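PDB 6CJ3: citrate lyase subunit beta-like protein from Mycobacterium tuberculosis H37Rv, which probably acts as a magnesium-dependent lyase of the HpcH/HpaI aldolase family, forms a homotrimer and may play a role in fatty acid biosynthesis. Local coordinates for residues L11-P16 with P66-V71; V71-G76 with M97-E102; D187-D192 with V215-S220. One frame throughout, in Å; residues are numbered along the deposited sequence.

All three contacts reach one eight-stranded parallel barrel, with centres 16 to 18 Å apart. Contacts 1 and 2 share Val71 and strand 69-72, and touch where Val70 CG1 packs 3.8 Å from Met97 N. Contact 3 touches neither, staying about 5 Å from each at the nearest atoms. Contact 2 belongs to the active site: it holds the substrate-binding Arg72, which hydrogen-bonds a pyruvate, and the Lys100 side chain lies about 4 Å from the magnesium ion. Contact 1 is more remote: the side chain of Val70 is about 12 Å from a bound pyruvic acid. In contact 3 the backbone N of Asp192 hydrogen-bonds one pyruvate, and the Val189 side chain is about 4 Å from another.

Contact 1 of 3, residues L11-P16 with P66-V71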
loop_
_atom_site.group_PDB
_atom_site.type_symbol
_atom_site.label_atom_id
_atom_site.label_comp_id
_atom_site.label_asym_id
_atom_site.label_seq_id
_atom_site.Cartn_x
_atom_site.Cartn_y
_atom_site.Cartn_z
ATOM N N LEU A 11 9.709 -9.949 25.032
ATOM C CA LEU A 11 9.654 -10.799 23.848
ATOM C C LEU A 11 10.659 -10.368 22.784
ATOM O O LEU A 11 11.134 -11.206 22.009
ATOM C CB LEU A 11 8.223 -10.818 23.298
ATOM C CG LEU A 11 7.230 -11.582 24.194
ATOM C CD1 LEU A 11 5.788 -11.437 23.711
ATOM C CD2 LEU A 11 7.606 -13.064 24.333
ATOM N N ARG A 12 11.026 -9.083 22.751
ATOM C CA ARG A 12 12.023 -8.619 21.792
ATOM C C ARG A 12 13.399 -9.227 22.048
ATOM O O ARG A 12 14.211 -9.302 21.120
ATOM C CB ARG A 12 12.100 -7.089 21.822
ATOM C CG ARG A 12 12.877 -6.477 20.668
ATOM C CD ARG A 12 12.735 -4.961 20.625
ATOM N NE ARG A 12 11.479 -4.518 20.016
ATOM C CZ ARG A 12 10.441 -4.036 20.697
ATOM N NH1 ARG A 12 10.500 -3.933 22.021
ATOM N NH2 ARG A 12 9.342 -3.650 20.055
ATOM N N ALA A 13 13.674 -9.681 23.274
ATOM C CA ALA A 13 14.956 -10.304 23.578
ATOM C C ALA A 13 15.047 -11.753 23.104
ATOM O O ALA A 13 16.158 -12.283 22.984
ATOM C CB ALA A 13 15.233 -10.234 25.082
ATOM N N ALA A 14 13.923 -12.409 22.840
ATOM C CA ALA A 14 13.984 -13.759 22.305
ATOM C C ALA A 14 14.274 -13.717 20.806
ATOM O O ALA A 14 14.105 -12.690 20.143
ATOM C CB ALA A 14 12.681 -14.513 22.576
ATOM N N GLY A 15 14.719 -14.856 20.272
ATOM C CA GLY A 15 15.052 -14.946 18.878
ATOM C C GLY A 15 13.827 -14.827 17.981
ATOM O O GLY A 15 12.694 -14.644 18.444
ATOM N N PRO A 16 14.053 -14.935 16.672
ATOM C CA PRO A 16 12.981 -14.702 15.697
ATOM C C PRO A 16 12.099 -15.906 15.391
ATOM O O PRO A 16 11.131 -15.756 14.635
ATOM C CB PRO A 16 13.775 -14.289 14.452
ATOM C CG PRO A 16 15.011 -15.131 14.533
ATOM C CD PRO A 16 15.335 -15.260 16.018
ATOM N N PRO A 66 6.109 -18.403 31.073
ATOM C CA PRO A 66 5.300 -17.270 30.591
ATOM C C PRO A 66 6.121 -16.144 29.992
ATOM O O PRO A 66 5.557 -15.308 29.281
ATOM C CB PRO A 66 4.550 -16.808 31.853
ATOM C CG PRO A 66 5.401 -17.237 32.967
ATOM C CD PRO A 66 6.043 -18.532 32.540
ATOM N N GLU A 67 7.433 -16.102 30.233
ATOM C CA GLU A 67 8.273 -15.115 29.567
ATOM C C GLU A 67 8.570 -15.477 28.118
ATOM O O GLU A 67 9.050 -14.620 27.372
ATOM C CB GLU A 67 9.592 -14.943 30.321
ATOM C CG GLU A 67 9.446 -14.301 31.682
ATOM C CD GLU A 67 10.766 -14.219 32.418
ATOM O OE1 GLU A 67 11.736 -14.869 31.972
ATOM O OE2 GLU A 67 10.832 -13.506 33.439
ATOM N N ARG A 68 8.290 -16.715 27.702
ATOM C CA ARG A 68 8.582 -17.168 26.346
ATOM C C ARG A 68 7.364 -17.797 25.678
ATOM O O ARG A 68 7.519 -18.609 24.754
ATOM C CB ARG A 68 9.748 -18.161 26.365
ATOM C CG ARG A 68 11.081 -17.525 26.708
ATOM C CD ARG A 68 11.441 -16.467 25.678
ATOM N NE ARG A 68 12.693 -15.780 25.989
ATOM C CZ ARG A 68 12.767 -14.580 26.559
ATOM N NH1 ARG A 68 11.660 -13.924 26.884
ATOM N NH2 ARG A 68 13.950 -14.031 26.801
ATOM N N THR A 69 6.160 -17.452 26.130
ATOM C CA THR A 69 4.929 -18.082 25.672
ATOM C C THR A 69 3.849 -17.029 25.494
ATOM O O THR A 69 3.650 -16.188 26.373
ATOM C CB THR A 69 4.437 -19.140 26.666
ATOM O OG1 THR A 69 5.498 -20.042 26.970
ATOM C CG2 THR A 69 3.276 -19.916 26.071
ATOM N N VAL A 70 3.154 -17.096 24.364
ATOM C CA VAL A 70 2.009 -16.257 24.034
ATOM C C VAL A 70 0.819 -17.184 23.839
ATOM O O VAL A 70 0.984 -18.328 23.403
ATOM C CB VAL A 70 2.305 -15.431 22.757
ATOM C CG1 VAL A 70 1.061 -14.695 22.247
ATOM C CG2 VAL A 70 3.460 -14.449 23.016
ATOM N N VAL A 71 -0.387 -16.718 24.159
ATOM C CA VAL A 71 -1.579 -17.541 23.965
ATOM C C VAL A 71 -2.431 -16.886 22.891
ATOM O O VAL A 71 -2.865 -15.738 23.051
ATOM C CB VAL A 71 -2.367 -17.733 25.270
ATOM C CG1 VAL A 71 -3.639 -18.541 25.019
ATOM C CG2 VAL A 71 -1.491 -18.416 26.343
#
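Leu11 and Ala14 face Glu67, Arg68 and Val70 without a hydrogen bond between the segments, and the closest pair of CA atoms, Leu11 CA and Arg68 CA, is 6.9 Å apart. Residues 11-13 have helical backbone angles, and a hydrogen bond of 3.1 Å from Ala14 N to Leu11 O closes the turn before the chain enters strand 17-22. Leu11 spreads its two methyls over different partners: CD1 meets Val70 CG2 at 3.9 Å, the two side chains crossing at a slant, while CD2 lies 3.7 Å from the backbone oxygen Glu67 O. Trp18, Val38 and Thr95 also pack on Leu11, which places it where strands 17-22, 38-42, 69-72 and 95-98 of the TIM barrel begin.

Arg68 leaves its backbone heading away from residues 11-16, but a bend at chi2 (-61°) returns its chain toward them. Ala14 CB then sits over one face of the guanidinium, displaced toward the rim, with Arg68 NE its closest atom at 3.6 Å. Arg68 NH1 donates to Glu67 O over 2.7 Å with an angle of 145° at the hydrogen. That oxygen lies near the guanidinium plane, yet NH1 stands above the carbonyl plane, clear of a lone-pair direction. The chemistry implies two kinds of packing: Leu11 sets one methyl on Val70 and the other on this same oxygen, and Ala14 lays its methyl on a flat cation whose rotation is restrained by its own segment.

Contact 2 of 3, residues V71-G76 with M97-E102; sequences VRINAG and MLPKAE. With ACT (acetate ion), chain E.
Arg72 and Met97 form a parallel bridge, with CA atoms 4.3 Å apart, between neighbouring strands of the TIM barrel; helix 79-89 completes this beta-alpha-beta unit. Two hydrogen bonds flank the bridge: Met97 N to Val71 O, 2.8 Å, and Ile73 N to Met97 O, 3.1 Å, the latter in the carbonyl plane. Tight packing continues on their face: both place CG anti to the backbone N (chi1 -179° and 179°), and the chains pass at a slant until Arg72 CD meets Met97 SD at 3.8 Å. Beyond the strands, the Pro99 ring presses on Ile73 O, with CD 3.0 Å away; this buried oxygen has no polar partner in the model.

The looser side is at Ala75 and Gly76: Ala75 CB merely touches Pro99 O and Lys100 CB, and a water joins the segments, accepting from Gly76 N at 2.9 Å and probably donating to Pro99 O. The polar ends are firmly held, Lys100 NZ by salt bridges to Glu44 and Asp45 and a hydrogen bond to Asp146. Arg72 pairs with Asp42 and donates through NH1 to pyruvate; NH2 meets O of an acetate, probably from the crystallisation liquor, in the guanidinium plane at 2.8 Å (173°).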
loop_
_atom_site.group_PDB
_atom_site.type_symbol
_atom_site.label_atom_id
_atom_site.label_comp_id
_atom_site.label_asym_id
_atom_site.label_seq_id
_atom_site.Cartn_x
_atom_site.Cartn_y
_atom_site.Cartn_z
ATOM N N VAL A 71 -0.387 -16.718 24.159
ATOM C CA VAL A 71 -1.579 -17.541 23.965
ATOM C C VAL A 71 -2.431 -16.886 22.891
ATOM O O VAL A 71 -2.865 -15.738 23.051
ATOM C CB VAL A 71 -2.367 -17.733 25.270
ATOM C CG1 VAL A 71 -3.639 -18.541 25.019
ATOM C CG2 VAL A 71 -1.491 -18.416 26.343
ATOM N N ARG A 72 -2.662 -17.597 21.785
ATOM C CA ARG A 72 -3.599 -17.098 20.781
ATOM C C ARG A 72 -5.015 -17.440 21.230
ATOM O O ARG A 72 -5.380 -18.615 21.331
ATOM C CB ARG A 72 -3.323 -17.656 19.384
ATOM C CG ARG A 72 -4.332 -17.062 18.378
ATOM C CD ARG A 72 -3.912 -17.181 16.909
ATOM N NE ARG A 72 -4.078 -18.537 16.400
ATOM C CZ ARG A 72 -3.986 -18.863 15.111
ATOM N NH1 ARG A 72 -3.751 -17.917 14.203
ATOM N NH2 ARG A 72 -4.142 -20.123 14.727
ATOM N N ILE A 73 -5.805 -16.407 21.530
ATOM C CA ILE A 73 -7.190 -16.575 21.957
ATOM C C ILE A 73 -8.096 -16.518 20.738
ATOM O O ILE A 73 -7.616 -16.393 19.610
ATOM C CB ILE A 73 -7.579 -15.505 22.993
ATOM C CG1 ILE A 73 -7.414 -14.097 22.411
ATOM C CG2 ILE A 73 -6.718 -15.673 24.252
ATOM C CD1 ILE A 73 -7.737 -12.969 23.423
ATOM N N ASN A 74 -9.406 -16.604 20.945
ATOM C CA ASN A 74 -10.329 -16.506 19.823
ATOM C C ASN A 74 -10.739 -15.045 19.583
ATOM O O ASN A 74 -10.395 -14.138 20.350
ATOM C CB ASN A 74 -11.527 -17.422 20.065
ATOM C CG ASN A 74 -11.170 -18.898 19.878
ATOM O OD1 ASN A 74 -11.316 -19.444 18.784
ATOM N ND2 ASN A 74 -10.682 -19.542 20.944
ATOM N N ALA A 75 -11.457 -14.811 18.482
ATOM C CA ALA A 75 -11.682 -13.445 18.015
ATOM C C ALA A 75 -12.657 -12.666 18.914
ATOM O O ALA A 75 -13.479 -13.231 19.640
ATOM C CB ALA A 75 -12.208 -13.450 16.575
ATOM N N GLY A 76 -12.551 -11.341 18.839
ATOM C CA GLY A 76 -13.405 -10.489 19.648
ATOM C C GLY A 76 -14.878 -10.771 19.395
ATOM O O GLY A 76 -15.292 -11.079 18.277
ATOM N N MET A 97 -2.408 -13.304 21.747
ATOM C CA MET A 97 -2.506 -12.976 20.335
ATOM C C MET A 97 -3.977 -12.932 19.940
ATOM O O MET A 97 -4.712 -13.899 20.167
ATOM C CB MET A 97 -1.759 -14.001 19.469
ATOM C CG MET A 97 -1.866 -13.695 17.978
ATOM S SD MET A 97 -0.870 -14.861 17.009
ATOM C CE MET A 97 0.783 -14.248 17.316
ATOM N N LEU A 98 -4.401 -11.808 19.346
ATOM C CA LEU A 98 -5.794 -11.584 18.978
ATOM C C LEU A 98 -5.984 -11.838 17.488
ATOM O O LEU A 98 -5.513 -11.027 16.667
ATOM C CB LEU A 98 -6.216 -10.152 19.323
ATOM C CG LEU A 98 -7.637 -9.764 18.886
ATOM C CD1 LEU A 98 -8.713 -10.538 19.649
ATOM C CD2 LEU A 98 -7.836 -8.247 19.060
ATOM N N PRO A 99 -6.665 -12.911 17.091
ATOM C CA PRO A 99 -6.898 -13.161 15.665
ATOM C C PRO A 99 -8.032 -12.288 15.152
ATOM O O PRO A 99 -8.852 -11.776 15.917
ATOM C CB PRO A 99 -7.290 -14.639 15.638
ATOM C CG PRO A 99 -8.074 -14.810 16.926
ATOM C CD PRO A 99 -7.339 -13.914 17.938
ATOM N N LYS A 100 -8.079 -12.152 13.830
ATOM C CA LYS A 100 -9.057 -11.292 13.163
ATOM C C LYS A 100 -9.151 -9.931 13.848
ATOM O O LYS A 100 -10.237 -9.378 14.036
ATOM C CB LYS A 100 -10.433 -11.957 13.093
ATOM C CG LYS A 100 -10.521 -13.073 12.046
ATOM C CD LYS A 100 -9.953 -14.367 12.577
ATOM C CE LYS A 100 -10.038 -15.466 11.534
ATOM N NZ LYS A 100 -9.601 -16.790 12.059
ATOM N N ALA A 101 -7.997 -9.388 14.236
ATOM C CA ALA A 101 -7.986 -8.103 14.929
ATOM C C ALA A 101 -8.466 -7.016 13.971
ATOM O O ALA A 101 -7.926 -6.873 12.870
ATOM C CB ALA A 101 -6.576 -7.794 15.455
ATOM N N GLU A 102 -9.500 -6.258 14.371
ATOM C CA GLU A 102 -10.145 -5.342 13.436
ATOM C C GLU A 102 -10.374 -3.934 13.959
ATOM O O GLU A 102 -10.806 -3.077 13.181
ATOM C CB GLU A 102 -11.484 -5.924 12.957
ATOM C CG GLU A 102 -11.264 -7.077 11.996
ATOM C CD GLU A 102 -12.541 -7.622 11.410
ATOM O OE1 GLU A 102 -12.515 -8.002 10.221
ATOM O OE2 GLU A 102 -13.563 -7.681 12.132
HETATM C C ACT E . -2.897 -21.198 11.581
HETATM O O ACT E . -3.921 -20.592 11.995
HETATM O OXT ACT E . -2.325 -21.099 10.463
HETATM C CH3 ACT E . -2.229 -22.218 12.580
HETATM O O HOH W 1 -10.796 -10.057 16.889
#

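Contact 3 of 3, residues D187-D192 with V215-S220; sequences DAVHLD and VCIHPS. With PYR (pyruvic acid), chain G.
His190, whose backbone O meets Ile217 CD1, carries an imidazole with the keto oxygen O3 of a second pyruvate, distinct from the one at Arg72, over the centre of one face, 3.3 Å above the plane. Outside the two segments, its ring nitrogens bond to acidic groups, ND1 to Glu202 and NE2 to Asp195. The same pyruvate O3 accepts from Asp192 N at 3.0 Å, so the oxygen is held by a backbone N-H while it rests over the ring. The other imidazole, His218, has Pro219 CD over one face, offset to the rim, and Ser220 CA in plane at its edge. His218 ND1 accepts from Ser220 N at 3.1 Å, tilted 25° from the ring plane, a capping bond before helix 221-228, and it also hydrogen-bonds Ser220 OG.

The two segments continue from the ends of strands 184-187 and 213-216, the last two parallel strands of the TIM barrel. Their pairing is fading: Val215 N donates to Asp187 O in a bond that is weak at 3.4 Å though straight at 170°. Further along, a water replaces the direct bond, accepting from His190 N and donating to Val215 O at 2.8 Å from each. Val189 CA also points its hydrogen at Val215 O.

On the apolar side, Val189 CG1 lies beside its own backbone N (chi1 -57°), which brings it 3.7 Å from Val215 CG1, the two valines crossing at an angle. Ile217 CG2 reaches that same Val189 methyl at 4.1 Å, and Met259 of a neighbouring subunit packs on Ile217.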
loop_
_atom_site.group_PDB
_atom_site.type_symbol
_atom_site.label_atom_id
_atom_site.label_comp_id
_atom_site.label_asym_id
_atom_site.label_seq_id
_atom_site.Cartn_x
_atom_site.Cartn_y
_atom_site.Cartn_z
ATOM N N ASP A 187 6.034 -11.803 10.812
ATOM C CA ASP A 187 5.702 -12.182 9.440
ATOM C C ASP A 187 4.846 -13.451 9.424
ATOM O O ASP A 187 4.913 -14.279 10.336
ATOM C CB ASP A 187 6.984 -12.393 8.619
ATOM C CG ASP A 187 6.763 -12.235 7.111
ATOM O OD1 ASP A 187 5.841 -11.513 6.698
ATOM O OD2 ASP A 187 7.516 -12.855 6.330
ATOM N N ALA A 188 4.043 -13.596 8.365
ATOM C CA ALA A 188 3.068 -14.677 8.222
ATOM C C ALA A 188 3.748 -16.043 8.079
ATOM O O ALA A 188 4.924 -16.149 7.728
ATOM C CB ALA A 188 2.174 -14.428 7.004
ATOM N N VAL A 189 2.970 -17.106 8.355
ATOM C CA VAL A 189 3.488 -18.472 8.386
ATOM C C VAL A 189 3.649 -19.002 6.973
ATOM O O VAL A 189 2.912 -18.631 6.056
ATOM C CB VAL A 189 2.568 -19.398 9.209
ATOM C CG1 VAL A 189 2.396 -18.880 10.635
ATOM C CG2 VAL A 189 1.220 -19.563 8.524
ATOM N N HIS A 190 4.616 -19.900 6.805
ATOM C CA HIS A 190 4.838 -20.619 5.553
ATOM C C HIS A 190 4.154 -21.974 5.709
ATOM O O HIS A 190 4.681 -22.876 6.364
ATOM C CB HIS A 190 6.332 -20.752 5.277
ATOM C CG HIS A 190 6.663 -20.992 3.842
ATOM N ND1 HIS A 190 6.720 -19.974 2.910
ATOM C CD2 HIS A 190 6.965 -22.130 3.177
ATOM C CE1 HIS A 190 7.029 -20.478 1.732
ATOM N NE2 HIS A 190 7.189 -21.785 1.865
ATOM N N LEU A 191 2.966 -22.111 5.108
ATOM C CA LEU A 191 2.165 -23.315 5.314
ATOM C C LEU A 191 2.794 -24.557 4.691
ATOM O O LEU A 191 2.561 -25.664 5.183
ATOM C CB LEU A 191 0.755 -23.124 4.760
ATOM C CG LEU A 191 -0.147 -22.190 5.575
ATOM C CD1 LEU A 191 -1.506 -22.154 4.924
ATOM C CD2 LEU A 191 -0.258 -22.640 7.022
ATOM N N ASP A 192 3.565 -24.413 3.615
ATOM C CA ASP A 192 4.200 -25.565 2.967
ATOM C C ASP A 192 5.438 -25.944 3.771
ATOM O O ASP A 192 6.531 -25.416 3.557
ATOM C CB ASP A 192 4.543 -25.246 1.518
ATOM C CG ASP A 192 4.954 -26.477 0.724
ATOM O OD1 ASP A 192 5.279 -27.515 1.327
ATOM O OD2 ASP A 192 4.966 -26.397 -0.512
ATOM N N VAL A 215 6.810 -16.376 12.134
ATOM C CA VAL A 215 6.026 -17.372 12.845
ATOM C C VAL A 215 5.996 -18.661 12.033
ATOM O O VAL A 215 5.831 -18.640 10.803
ATOM C CB VAL A 215 4.608 -16.843 13.122
ATOM C CG1 VAL A 215 3.819 -17.855 13.949
ATOM C CG2 VAL A 215 4.684 -15.497 13.855
ATOM N N CYS A 216 6.155 -19.791 12.728
ATOM C CA CYS A 216 6.218 -21.111 12.118
ATOM C C CYS A 216 5.070 -21.984 12.611
ATOM O O CYS A 216 4.505 -21.763 13.688
ATOM C CB CYS A 216 7.557 -21.798 12.426
ATOM S SG CYS A 216 9.020 -20.817 11.974
ATOM N N ILE A 217 4.735 -23.003 11.816
ATOM C CA ILE A 217 3.731 -23.980 12.214
ATOM C C ILE A 217 4.315 -25.383 12.376
ATOM O O ILE A 217 3.580 -26.326 12.672
ATOM C CB ILE A 217 2.529 -23.976 11.245
ATOM C CG1 ILE A 217 2.989 -23.831 9.797
ATOM C CG2 ILE A 217 1.608 -22.797 11.526
ATOM C CD1 ILE A 217 3.309 -25.083 9.185
ATOM N N HIS A 218 5.635 -25.539 12.234
ATOM C CA HIS A 218 6.258 -26.846 12.435
ATOM C C HIS A 218 7.663 -26.627 12.980
ATOM O O HIS A 218 8.361 -25.714 12.508
ATOM C CB HIS A 218 6.310 -27.661 11.136
ATOM C CG HIS A 218 6.683 -29.097 11.334
ATOM N ND1 HIS A 218 7.990 -29.526 11.402
ATOM C CD2 HIS A 218 5.917 -30.207 11.465
ATOM C CE1 HIS A 218 8.016 -30.838 11.566
ATOM N NE2 HIS A 218 6.770 -31.277 11.604
ATOM N N PRO A 219 8.098 -27.415 13.969
ATOM C CA PRO A 219 9.406 -27.138 14.590
ATOM C C PRO A 219 10.583 -27.249 13.634
ATOM O O PRO A 219 11.600 -26.579 13.860
ATOM C CB PRO A 219 9.484 -28.174 15.722
ATOM C CG PRO A 219 8.507 -29.232 15.355
ATOM C CD PRO A 219 7.419 -28.562 14.600
ATOM N N SER A 220 10.486 -28.070 12.577
ATOM C CA SER A 220 11.538 -28.112 11.560
ATOM C C SER A 220 11.793 -26.746 10.922
ATOM O O SER A 220 12.887 -26.513 10.390
ATOM C CB SER A 220 11.174 -29.121 10.464
ATOM O OG SER A 220 10.039 -28.668 9.738
HETATM C C PYR G . 2.252 -22.462 0.265
HETATM O O PYR G . 1.249 -22.345 1.097
HETATM O OXT PYR G . 2.043 -22.923 -0.944
HETATM C CA PYR G . 3.542 -22.098 0.649
HETATM O O3 PYR G . 3.828 -21.934 1.924
HETATM C CB PYR G . 4.599 -21.913 -0.408
HETATM O O HOH W 2 6.915 -19.751 8.440
#